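Local coordinates for phosphate-binding protein (Xanthomonas axonopodis pv. citri, PDB 5UB3) that binds chloride in this crystal structure and probably acts as a periplasmic sensor paired with a diguanylate cyclase, at residues T67-R76 and L265-R276; R91-V99 and T124-L134. One frame throughout, in Å; residues are numbered along the deposited sequence.

Contact 1 packs helix 67-75 against the C-terminal helix 259-277. Contact 2 sets strand 92-100 across helix 124-136. Their centres lie about 14 Å apart, and the two contacts touch. Thr124 of contact 2 faces the N-terminal turn of helix 67-75. Its OG1 is hydrogen-bonded chiefly to Thr66 OG1, and lies 2.9 Å from Gly68 N in a weak hydrogen bond. Further along, Leu132 CD1 lies 3.5 Å from Gly271 O. Helix 124-136 is thus shared: its start meets helix 67-75, and Leu132 meets helix 259-277. In sequence, both segments of contact 2 fall between those of contact 1.

Contact 1: residues T67-R76 and L265-R276; sequences TGAAMLLEQR and LQELSAGVQRVR
Ser269 OG is held by two groups. Gln75 NE2 donates to it at 3.0 Å, within the amide plane. A water bridges the same OG and Glu74 OE2, with 2.8 Å from the water to each, and it donates to the carboxylate. At the other end of the amide, Gln75 OE1 accepts a hydrogen bond of 2.9 Å from Arg276 NH1, in the carbonyl plane and on a lone pair. This bond is nearly straight, with an N-H...O angle of 166°. Amide and guanidinium are almost coplanar, 16° apart. The two bonds should fix the rotation of the amide. Gln75 sits as a knob in a hole formed by Ser269, Val272, Gln273 and Arg276.

The guanidinium of Arg76 stacks flat on that of Arg276, offset toward the rim, with centres 4.1 Å apart. Two like charges thus lie face to face at the partly exposed end of the contact.

Beneath the polar groups the contact is apolar. Leu72 reaches Val272 CG1 and Arg276 CD with its CD2 branch; the methyl contact with Val272 is tight at 3.5 Å. Val272 CG2 approaches Gly68 O at 4.2 Å. The backbones come closest at Met71 and Ser269, where the bent methionine chain lays SD 3.7 Å from Ser269 CB. At the far end Thr67 meets the CD2 methyls of Leu265 and Leu268. Its OG1 is hydrogen-bonded to Pro210 O.

The helix segments cross at -75°, with their axes 9.2 Å apart at closest approach. Helix 67-75 is also flanked by strand 209-217 and helix 48-56. The arrangement is a steep helix-helix crossing in a periplasmic binding protein fold, with the C-terminal helix laid across a helix that directly follows strand 62-66.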
loop_
_atom_site.group_PDB
_atom_site.type_symbol
_atom_site.label_atom_id
_atom_site.label_comp_id
_atom_site.label_asym_id
_atom_site.label_seq_id
_atom_site.Cartn_x
_atom_site.Cartn_y
_atom_site.Cartn_z
ATOM N N THR A 67 -1.144 0.556 4.595
ATOM C CA THR A 67 -0.760 0.064 5.891
ATOM C C THR A 67 0.241 -1.083 5.925
ATOM O O THR A 67 1.027 -1.146 6.835
ATOM C CB THR A 67 -2.004 -0.282 6.686
ATOM O OG1 THR A 67 -2.854 -1.091 5.889
ATOM C CG2 THR A 67 -2.717 0.985 7.066
ATOM N N GLY A 68 0.191 -2.008 4.974
ATOM C CA GLY A 68 1.187 -3.048 4.879
ATOM C C GLY A 68 2.606 -2.520 4.661
ATOM O O GLY A 68 3.524 -2.895 5.381
ATOM N N ALA A 69 2.808 -1.702 3.631
ATOM C CA ALA A 69 4.083 -1.019 3.389
ATOM C C ALA A 69 4.515 -0.288 4.595
ATOM O O ALA A 69 5.700 -0.241 4.975
ATOM C CB ALA A 69 3.964 -0.057 2.212
ATOM N N ALA A 70 3.542 0.335 5.227
ATOM C CA ALA A 70 3.851 1.089 6.453
ATOM C C ALA A 70 4.461 0.192 7.504
ATOM O O ALA A 70 5.404 0.576 8.171
ATOM C CB ALA A 70 2.609 1.781 6.998
ATOM N N MET A 71 3.881 -0.995 7.658
ATOM C CA MET A 71 4.364 -1.922 8.637
ATOM C C MET A 71 5.726 -2.468 8.250
ATOM O O MET A 71 6.528 -2.700 9.143
ATOM C CB MET A 71 3.330 -3.024 8.945
ATOM C CG MET A 71 2.055 -2.463 9.563
ATOM S SD MET A 71 2.329 -1.602 11.100
ATOM C CE MET A 71 2.445 0.154 10.628
ATOM N N LEU A 72 6.009 -2.626 6.939
ATOM C CA LEU A 72 7.378 -2.972 6.541
ATOM C C LEU A 72 8.347 -1.932 7.095
ATOM O O LEU A 72 9.432 -2.267 7.617
ATOM C CB LEU A 72 7.551 -3.025 5.023
ATOM C CG LEU A 72 6.766 -4.124 4.358
ATOM C CD1 LEU A 72 6.867 -3.975 2.845
ATOM C CD2 LEU A 72 7.307 -5.460 4.754
ATOM N N LEU A 73 7.965 -0.668 6.975
ATOM C CA LEU A 73 8.841 0.393 7.448
ATOM C C LEU A 73 8.961 0.362 8.971
ATOM O O LEU A 73 10.073 0.433 9.496
ATOM C CB LEU A 73 8.378 1.749 6.985
ATOM C CG LEU A 73 8.197 1.963 5.489
ATOM C CD1 LEU A 73 7.519 3.297 5.214
ATOM C CD2 LEU A 73 9.531 1.845 4.777
ATOM N N GLU A 74 7.842 0.240 9.679
ATOM C CA GLU A 74 7.893 0.166 11.156
ATOM C C GLU A 74 8.724 -1.034 11.621
ATOM O O GLU A 74 9.496 -0.915 12.556
ATOM C CB GLU A 74 6.500 0.099 11.779
ATOM C CG GLU A 74 6.508 0.343 13.276
ATOM C CD GLU A 74 5.134 0.361 13.886
ATOM O OE1 GLU A 74 4.814 1.245 14.692
ATOM O OE2 GLU A 74 4.420 -0.575 13.617
ATOM N N GLN A 75 8.581 -2.171 10.955
ATOM C CA GLN A 75 9.317 -3.385 11.371
ATOM C C GLN A 75 10.807 -3.265 11.264
ATOM O O GLN A 75 11.521 -3.772 12.098
ATOM C CB GLN A 75 8.909 -4.589 10.555
ATOM C CG GLN A 75 7.551 -5.083 10.921
ATOM C CD GLN A 75 7.017 -6.068 9.900
ATOM O OE1 GLN A 75 7.733 -6.504 8.960
ATOM N NE2 GLN A 75 5.767 -6.483 10.107
ATOM N N ARG A 76 11.254 -2.602 10.216
ATOM C CA ARG A 76 12.645 -2.270 10.080
ATOM C C ARG A 76 13.074 -1.149 11.034
ATOM O O ARG A 76 14.213 -0.777 11.008
ATOM C CB ARG A 76 12.976 -1.919 8.634
ATOM C CG ARG A 76 12.765 -3.096 7.692
ATOM C CD ARG A 76 13.033 -2.651 6.284
ATOM N NE ARG A 76 13.194 -3.797 5.415
ATOM C CZ ARG A 76 12.243 -4.366 4.686
ATOM N NH1 ARG A 76 10.990 -3.911 4.679
ATOM N NH2 ARG A 76 12.562 -5.405 3.928
ATOM N N LEU A 265 -3.293 -2.249 13.298
ATOM C CA LEU A 265 -1.945 -2.182 12.722
ATOM C C LEU A 265 -1.026 -3.214 13.302
ATOM O O LEU A 265 -0.209 -3.791 12.590
ATOM C CB LEU A 265 -1.329 -0.795 12.885
ATOM C CG LEU A 265 -1.994 0.265 12.015
ATOM C CD1 LEU A 265 -1.298 1.620 12.345
ATOM C CD2 LEU A 265 -1.879 -0.040 10.535
ATOM N N GLN A 266 -1.159 -3.473 14.602
ATOM C CA GLN A 266 -0.361 -4.515 15.235
ATOM C C GLN A 266 -0.682 -5.922 14.614
ATOM O O GLN A 266 0.241 -6.708 14.318
ATOM C CB GLN A 266 -0.558 -4.439 16.753
ATOM C CG GLN A 266 0.416 -5.250 17.563
ATOM C CD GLN A 266 0.170 -6.732 17.376
ATOM O OE1 GLN A 266 -0.938 -7.202 17.594
ATOM N NE2 GLN A 266 1.186 -7.471 16.925
ATOM N N GLU A 267 -1.953 -6.213 14.374
ATOM C CA GLU A 267 -2.323 -7.525 13.769
ATOM C C GLU A 267 -1.795 -7.618 12.339
ATOM O O GLU A 267 -1.278 -8.650 11.916
ATOM C CB GLU A 267 -3.798 -7.710 13.753
ATOM C CG GLU A 267 -4.305 -7.973 15.144
ATOM C CD GLU A 267 -5.825 -7.916 15.249
ATOM O OE1 GLU A 267 -6.503 -7.707 14.221
ATOM O OE2 GLU A 267 -6.330 -8.082 16.385
ATOM N N LEU A 268 -1.926 -6.515 11.615
ATOM C CA LEU A 268 -1.419 -6.458 10.260
ATOM C C LEU A 268 0.073 -6.593 10.274
ATOM O O LEU A 268 0.640 -7.402 9.519
ATOM C CB LEU A 268 -1.854 -5.175 9.574
ATOM C CG LEU A 268 -1.190 -4.875 8.229
ATOM C CD1 LEU A 268 -1.432 -5.986 7.225
ATOM C CD2 LEU A 268 -1.748 -3.577 7.711
ATOM N N SER A 269 0.745 -5.840 11.133
ATOM C CA SER A 269 2.164 -6.001 11.276
ATOM C C SER A 269 2.598 -7.463 11.552
ATOM O O SER A 269 3.504 -7.986 10.904
ATOM C CB SER A 269 2.703 -5.097 12.335
ATOM O OG SER A 269 4.082 -5.266 12.302
ATOM N N ALA A 270 1.923 -8.145 12.456
ATOM C CA ALA A 270 2.235 -9.577 12.711
ATOM C C ALA A 270 2.095 -10.374 11.408
ATOM O O ALA A 270 2.931 -11.183 11.077
ATOM C CB ALA A 270 1.326 -10.145 13.762
ATOM N N GLY A 271 1.066 -10.088 10.656
ATOM C CA GLY A 271 0.828 -10.794 9.415
ATOM C C GLY A 271 1.873 -10.538 8.369
ATOM O O GLY A 271 2.309 -11.438 7.680
ATOM N N VAL A 272 2.262 -9.274 8.236
ATOM C CA VAL A 272 3.363 -8.884 7.361
ATOM C C VAL A 272 4.633 -9.560 7.799
ATOM O O VAL A 272 5.372 -10.025 6.949
ATOM C CB VAL A 272 3.544 -7.334 7.348
ATOM C CG1 VAL A 272 4.869 -6.911 6.728
ATOM C CG2 VAL A 272 2.353 -6.707 6.623
ATOM N N GLN A 273 4.907 -9.590 9.125
ATOM C CA GLN A 273 6.153 -10.199 9.596
ATOM C C GLN A 273 6.145 -11.662 9.215
ATOM O O GLN A 273 7.146 -12.214 8.831
ATOM C CB GLN A 273 6.326 -10.080 11.133
ATOM C CG GLN A 273 7.642 -10.620 11.658
ATOM C CD GLN A 273 8.813 -9.846 11.082
ATOM O OE1 GLN A 273 9.594 -10.346 10.237
ATOM N NE2 GLN A 273 8.878 -8.606 11.459
ATOM N N ARG A 274 5.001 -12.281 9.344
ATOM C CA ARG A 274 4.886 -13.701 9.002
ATOM C C ARG A 274 5.155 -13.932 7.543
ATOM O O ARG A 274 5.840 -14.910 7.165
ATOM C CB ARG A 274 3.507 -14.182 9.358
ATOM C CG ARG A 274 3.286 -15.647 9.109
ATOM C CD ARG A 274 1.836 -15.991 9.394
ATOM N NE ARG A 274 1.586 -17.403 9.218
ATOM C CZ ARG A 274 0.416 -18.002 9.435
ATOM N NH1 ARG A 274 -0.676 -17.340 9.827
ATOM N NH2 ARG A 274 0.352 -19.286 9.248
ATOM N N VAL A 275 4.610 -13.058 6.694
ATOM C CA VAL A 275 4.894 -13.140 5.259
ATOM C C VAL A 275 6.413 -13.009 5.019
ATOM O O VAL A 275 7.049 -13.774 4.262
ATOM C CB VAL A 275 4.123 -12.072 4.461
ATOM C CG1 VAL A 275 4.629 -12.027 3.003
ATOM C CG2 VAL A 275 2.640 -12.380 4.474
ATOM N N ARG A 276 6.985 -12.031 5.697
ATOM C CA ARG A 276 8.401 -11.783 5.551
ATOM C C ARG A 276 9.248 -12.953 6.045
ATOM O O ARG A 276 10.250 -13.301 5.435
ATOM C CB ARG A 276 8.757 -10.553 6.281
ATOM C CG ARG A 276 8.315 -9.307 5.551
ATOM C CD ARG A 276 8.784 -8.132 6.353
ATOM N NE ARG A 276 10.239 -8.006 6.229
ATOM C CZ ARG A 276 11.024 -7.440 7.133
ATOM N NH1 ARG A 276 10.520 -6.875 8.232
ATOM N NH2 ARG A 276 12.340 -7.404 6.907
HETATM O O HOH W 1 5.596 -3.025 13.043
#

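Contact 2: residues R91-V99 and T124-L134; sequences RDFHTLFFV and TSGYLLPMLEL
Phe93 opens the contact by meeting the first turn of helix 124-136. Its CZ lies 3.8 Å from Thr124 CG2, and on the ring's CE2 side Ser125 CB is 4.0 Å away. A chi1 of 72° places the ring between the backbone N and the carbonyl carbon of Phe93, and from there it reaches the helix. The hydroxyl of Thr124 turns elsewhere, to Thr66 OG1.

Thr95 makes the polar link. Its OG1 donates a hydrogen bond of 2.7 Å to Ser125 O. The donor comes in well to the side of the carbonyl, with a C=O...O angle of 105°, and is tilted from the carbonyl plane. The acceptor lies in the wide pi-type turn at 124-128. Leu129 N bonds to Thr124 O instead, and Pro130, where the helix kinks, has no N-H. This is consistent with Ser125 O being available to Thr95. Thr95 OG1 also lies 3.4 Å from Leu129 CB, while Thr95 CG2 is near Pro130 CD.

Phe97 continues the apolar surface two residues on. Its CZ presses on Pro130 CB at 3.4 Å and approaches Glu133 CB at 4.2 Å. Leu134 CD2 is close to the CE2 side. The carboxylate of Glu133 is held by His204 NE2.

Strand segment 95-99 runs almost perpendicular to helix segment 124-134, at 88°, with the axes 8.1 Å apart at closest approach. Strands 178-182 and 200-205 and helix 183-186 pack around the contact: Pro130 touches Ala180, Phe97 touches Val203 and Ser125 touches Asp185.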
loop_
_atom_site.group_PDB
_atom_site.type_symbol
_atom_site.label_atom_id
_atom_site.label_comp_id
_atom_site.label_asym_id
_atom_site.label_seq_id
_atom_site.Cartn_x
_atom_site.Cartn_y
_atom_site.Cartn_z
ATOM N N ARG A 91 -11.936 4.253 4.962
ATOM C CA ARG A 91 -10.907 4.011 5.927
ATOM C C ARG A 91 -10.210 2.677 5.765
ATOM O O ARG A 91 -9.073 2.551 6.221
ATOM C CB ARG A 91 -11.546 3.980 7.267
ATOM C CG ARG A 91 -12.012 5.339 7.725
ATOM C CD ARG A 91 -12.214 5.104 9.199
ATOM N NE ARG A 91 -12.732 6.203 9.916
ATOM C CZ ARG A 91 -13.154 6.070 11.169
ATOM N NH1 ARG A 91 -13.050 4.887 11.799
ATOM N NH2 ARG A 91 -13.631 7.131 11.811
ATOM N N ASP A 92 -10.944 1.679 5.234
ATOM C CA ASP A 92 -10.479 0.284 5.148
ATOM C C ASP A 92 -10.424 -0.149 3.712
ATOM O O ASP A 92 -11.042 0.446 2.805
ATOM C CB ASP A 92 -11.428 -0.678 5.885
ATOM C CG ASP A 92 -11.288 -0.643 7.393
ATOM O OD1 ASP A 92 -10.505 0.161 7.987
ATOM O OD2 ASP A 92 -11.948 -1.502 8.043
ATOM N N PHE A 93 -9.663 -1.200 3.491
ATOM C CA PHE A 93 -9.794 -1.945 2.277
ATOM C C PHE A 93 -9.475 -3.418 2.502
ATOM O O PHE A 93 -9.052 -3.787 3.579
ATOM C CB PHE A 93 -9.015 -1.261 1.156
ATOM C CG PHE A 93 -7.500 -1.359 1.243
ATOM C CD1 PHE A 93 -6.817 -1.794 2.382
ATOM C CD2 PHE A 93 -6.768 -0.992 0.120
ATOM C CE1 PHE A 93 -5.444 -1.868 2.409
ATOM C CE2 PHE A 93 -5.369 -1.057 0.120
ATOM C CZ PHE A 93 -4.714 -1.509 1.265
ATOM N N HIS A 94 -9.617 -4.238 1.457
ATOM C CA HIS A 94 -9.281 -5.640 1.536
ATOM C C HIS A 94 -8.835 -6.128 0.201
ATOM O O HIS A 94 -8.989 -5.422 -0.756
ATOM C CB HIS A 94 -10.417 -6.523 2.048
ATOM C CG HIS A 94 -11.655 -6.474 1.233
ATOM N ND1 HIS A 94 -12.614 -5.513 1.402
ATOM C CD2 HIS A 94 -12.093 -7.286 0.248
ATOM C CE1 HIS A 94 -13.618 -5.744 0.578
ATOM N NE2 HIS A 94 -13.311 -6.801 -0.146
ATOM N N THR A 95 -8.247 -7.318 0.210
ATOM C CA THR A 95 -7.794 -7.958 -1.017
ATOM C C THR A 95 -8.879 -8.867 -1.552
ATOM O O THR A 95 -9.566 -9.543 -0.781
ATOM C CB THR A 95 -6.455 -8.639 -0.807
ATOM O OG1 THR A 95 -5.462 -7.605 -0.702
ATOM C CG2 THR A 95 -6.125 -9.518 -2.007
ATOM N N LEU A 96 -9.062 -8.819 -2.863
ATOM C CA LEU A 96 -9.859 -9.809 -3.541
ATOM C C LEU A 96 -9.022 -10.601 -4.519
ATOM O O LEU A 96 -8.041 -10.105 -5.111
ATOM C CB LEU A 96 -11.078 -9.184 -4.177
ATOM C CG LEU A 96 -11.005 -7.943 -5.033
ATOM C CD1 LEU A 96 -10.399 -8.389 -6.338
ATOM C CD2 LEU A 96 -12.368 -7.260 -5.266
ATOM N N PHE A 97 -9.361 -11.863 -4.630
ATOM C CA PHE A 97 -8.708 -12.727 -5.601
ATOM C C PHE A 97 -9.711 -12.889 -6.691
ATOM O O PHE A 97 -10.873 -13.149 -6.424
ATOM C CB PHE A 97 -8.395 -14.072 -5.004
ATOM C CG PHE A 97 -7.288 -14.058 -3.976
ATOM C CD1 PHE A 97 -7.520 -13.575 -2.710
ATOM C CD2 PHE A 97 -6.049 -14.572 -4.271
ATOM C CE1 PHE A 97 -6.523 -13.587 -1.760
ATOM C CE2 PHE A 97 -5.036 -14.579 -3.341
ATOM C CZ PHE A 97 -5.285 -14.111 -2.063
ATOM N N PHE A 98 -9.282 -12.792 -7.937
ATOM C CA PHE A 98 -10.206 -12.946 -9.011
ATOM C C PHE A 98 -9.627 -13.810 -10.121
ATOM O O PHE A 98 -8.412 -13.914 -10.275
ATOM C CB PHE A 98 -10.615 -11.583 -9.548
ATOM C CG PHE A 98 -9.507 -10.847 -10.187
ATOM C CD1 PHE A 98 -8.678 -10.027 -9.419
ATOM C CD2 PHE A 98 -9.245 -10.992 -11.565
ATOM C CE1 PHE A 98 -7.614 -9.366 -10.000
ATOM C CE2 PHE A 98 -8.203 -10.331 -12.148
ATOM C CZ PHE A 98 -7.374 -9.526 -11.377
ATOM N N VAL A 99 -10.517 -14.417 -10.872
ATOM C CA VAL A 99 -10.173 -15.216 -12.050
ATOM C C VAL A 99 -11.032 -14.900 -13.244
ATOM O O VAL A 99 -12.072 -14.244 -13.125
ATOM C CB VAL A 99 -10.404 -16.697 -11.786
ATOM C CG1 VAL A 99 -9.565 -17.143 -10.598
ATOM C CG2 VAL A 99 -11.889 -17.012 -11.581
ATOM N N THR A 124 0.489 -3.714 -0.337
ATOM C CA THR A 124 -0.376 -4.288 0.716
ATOM C C THR A 124 -1.384 -5.247 0.125
ATOM O O THR A 124 -1.397 -6.414 0.442
ATOM C CB THR A 124 -1.127 -3.173 1.502
ATOM O OG1 THR A 124 -0.157 -2.334 2.095
ATOM C CG2 THR A 124 -1.936 -3.739 2.602
ATOM N N SER A 125 -2.240 -4.724 -0.730
ATOM C CA SER A 125 -3.360 -5.466 -1.218
ATOM C C SER A 125 -2.951 -6.390 -2.348
ATOM O O SER A 125 -3.722 -7.267 -2.735
ATOM C CB SER A 125 -4.463 -4.514 -1.692
ATOM O OG SER A 125 -4.035 -3.719 -2.817
ATOM N N GLY A 126 -1.774 -6.147 -2.935
ATOM C CA GLY A 126 -1.321 -6.913 -4.098
ATOM C C GLY A 126 -0.134 -7.800 -3.835
ATOM O O GLY A 126 0.393 -8.429 -4.775
ATOM N N TYR A 127 0.285 -7.908 -2.580
ATOM C CA TYR A 127 1.321 -8.875 -2.207
ATOM C C TYR A 127 1.148 -9.337 -0.787
ATOM O O TYR A 127 0.974 -10.518 -0.500
ATOM C CB TYR A 127 2.754 -8.289 -2.418
ATOM C CG TYR A 127 3.827 -9.204 -2.044
ATOM C CD1 TYR A 127 4.175 -10.266 -2.870
ATOM C CD2 TYR A 127 4.504 -9.062 -0.845
ATOM C CE1 TYR A 127 5.205 -11.126 -2.525
ATOM C CE2 TYR A 127 5.509 -9.906 -0.489
ATOM C CZ TYR A 127 5.853 -10.947 -1.313
ATOM O OH TYR A 127 6.840 -11.792 -0.931
ATOM N N LEU A 128 1.191 -8.403 0.128
ATOM C CA LEU A 128 1.267 -8.786 1.545
ATOM C C LEU A 128 0.018 -9.466 1.939
ATOM O O LEU A 128 0.067 -10.550 2.471
ATOM C CB LEU A 128 1.560 -7.575 2.435
ATOM C CG LEU A 128 2.957 -6.995 2.213
ATOM C CD1 LEU A 128 3.101 -5.560 2.762
ATOM C CD2 LEU A 128 4.115 -7.872 2.680
ATOM N N LEU A 129 -1.127 -8.836 1.728
ATOM C CA LEU A 129 -2.409 -9.446 2.112
ATOM C C LEU A 129 -2.691 -10.745 1.424
ATOM O O LEU A 129 -3.027 -11.708 2.098
ATOM C CB LEU A 129 -3.606 -8.514 1.961
ATOM C CG LEU A 129 -3.510 -7.245 2.822
ATOM C CD1 LEU A 129 -4.833 -6.477 2.677
ATOM C CD2 LEU A 129 -3.239 -7.560 4.280
ATOM N N PRO A 130 -2.548 -10.790 0.083
ATOM C CA PRO A 130 -2.813 -12.112 -0.496
ATOM C C PRO A 130 -1.838 -13.212 -0.030
ATOM O O PRO A 130 -2.267 -14.348 0.150
ATOM C CB PRO A 130 -2.677 -11.891 -1.998
ATOM C CG PRO A 130 -1.980 -10.576 -2.175
ATOM C CD PRO A 130 -2.397 -9.758 -0.950
ATOM N N MET A 131 -0.555 -12.899 0.126
ATOM C CA MET A 131 0.379 -13.918 0.568
ATOM C C MET A 131 0.022 -14.367 1.984
ATOM O O MET A 131 0.092 -15.532 2.316
ATOM C CB MET A 131 1.846 -13.445 0.579
ATOM C CG MET A 131 2.476 -13.332 -0.772
ATOM S SD MET A 131 2.509 -14.906 -1.650
ATOM C CE MET A 131 4.250 -15.261 -1.555
ATOM N N LEU A 132 -0.353 -13.415 2.822
ATOM C CA LEU A 132 -0.765 -13.754 4.174
ATOM C C LEU A 132 -1.931 -14.714 4.105
ATOM O O LEU A 132 -1.955 -15.681 4.841
ATOM C CB LEU A 132 -1.173 -12.495 4.971
ATOM C CG LEU A 132 -1.632 -12.738 6.369
ATOM C CD1 LEU A 132 -0.539 -13.475 7.131
ATOM C CD2 LEU A 132 -1.963 -11.389 6.989
ATOM N N GLU A 133 -2.890 -14.411 3.236
ATOM C CA GLU A 133 -4.067 -15.235 3.114
ATOM C C GLU A 133 -3.708 -16.661 2.753
ATOM O O GLU A 133 -4.303 -17.605 3.262
ATOM C CB GLU A 133 -5.059 -14.658 2.135
ATOM C CG GLU A 133 -6.481 -15.145 2.374
ATOM C CD GLU A 133 -7.200 -14.445 3.533
ATOM O OE1 GLU A 133 -6.550 -13.744 4.360
ATOM O OE2 GLU A 133 -8.425 -14.630 3.563
ATOM N N LEU A 134 -2.739 -16.821 1.882
ATOM C CA LEU A 134 -2.366 -18.129 1.455
ATOM C C LEU A 134 -1.700 -18.849 2.610
ATOM O O LEU A 134 -1.955 -20.030 2.835
ATOM C CB LEU A 134 -1.473 -18.073 0.211
ATOM C CG LEU A 134 -2.138 -17.552 -1.059
ATOM C CD1 LEU A 134 -1.076 -17.569 -2.147
ATOM C CD2 LEU A 134 -3.371 -18.280 -1.476
#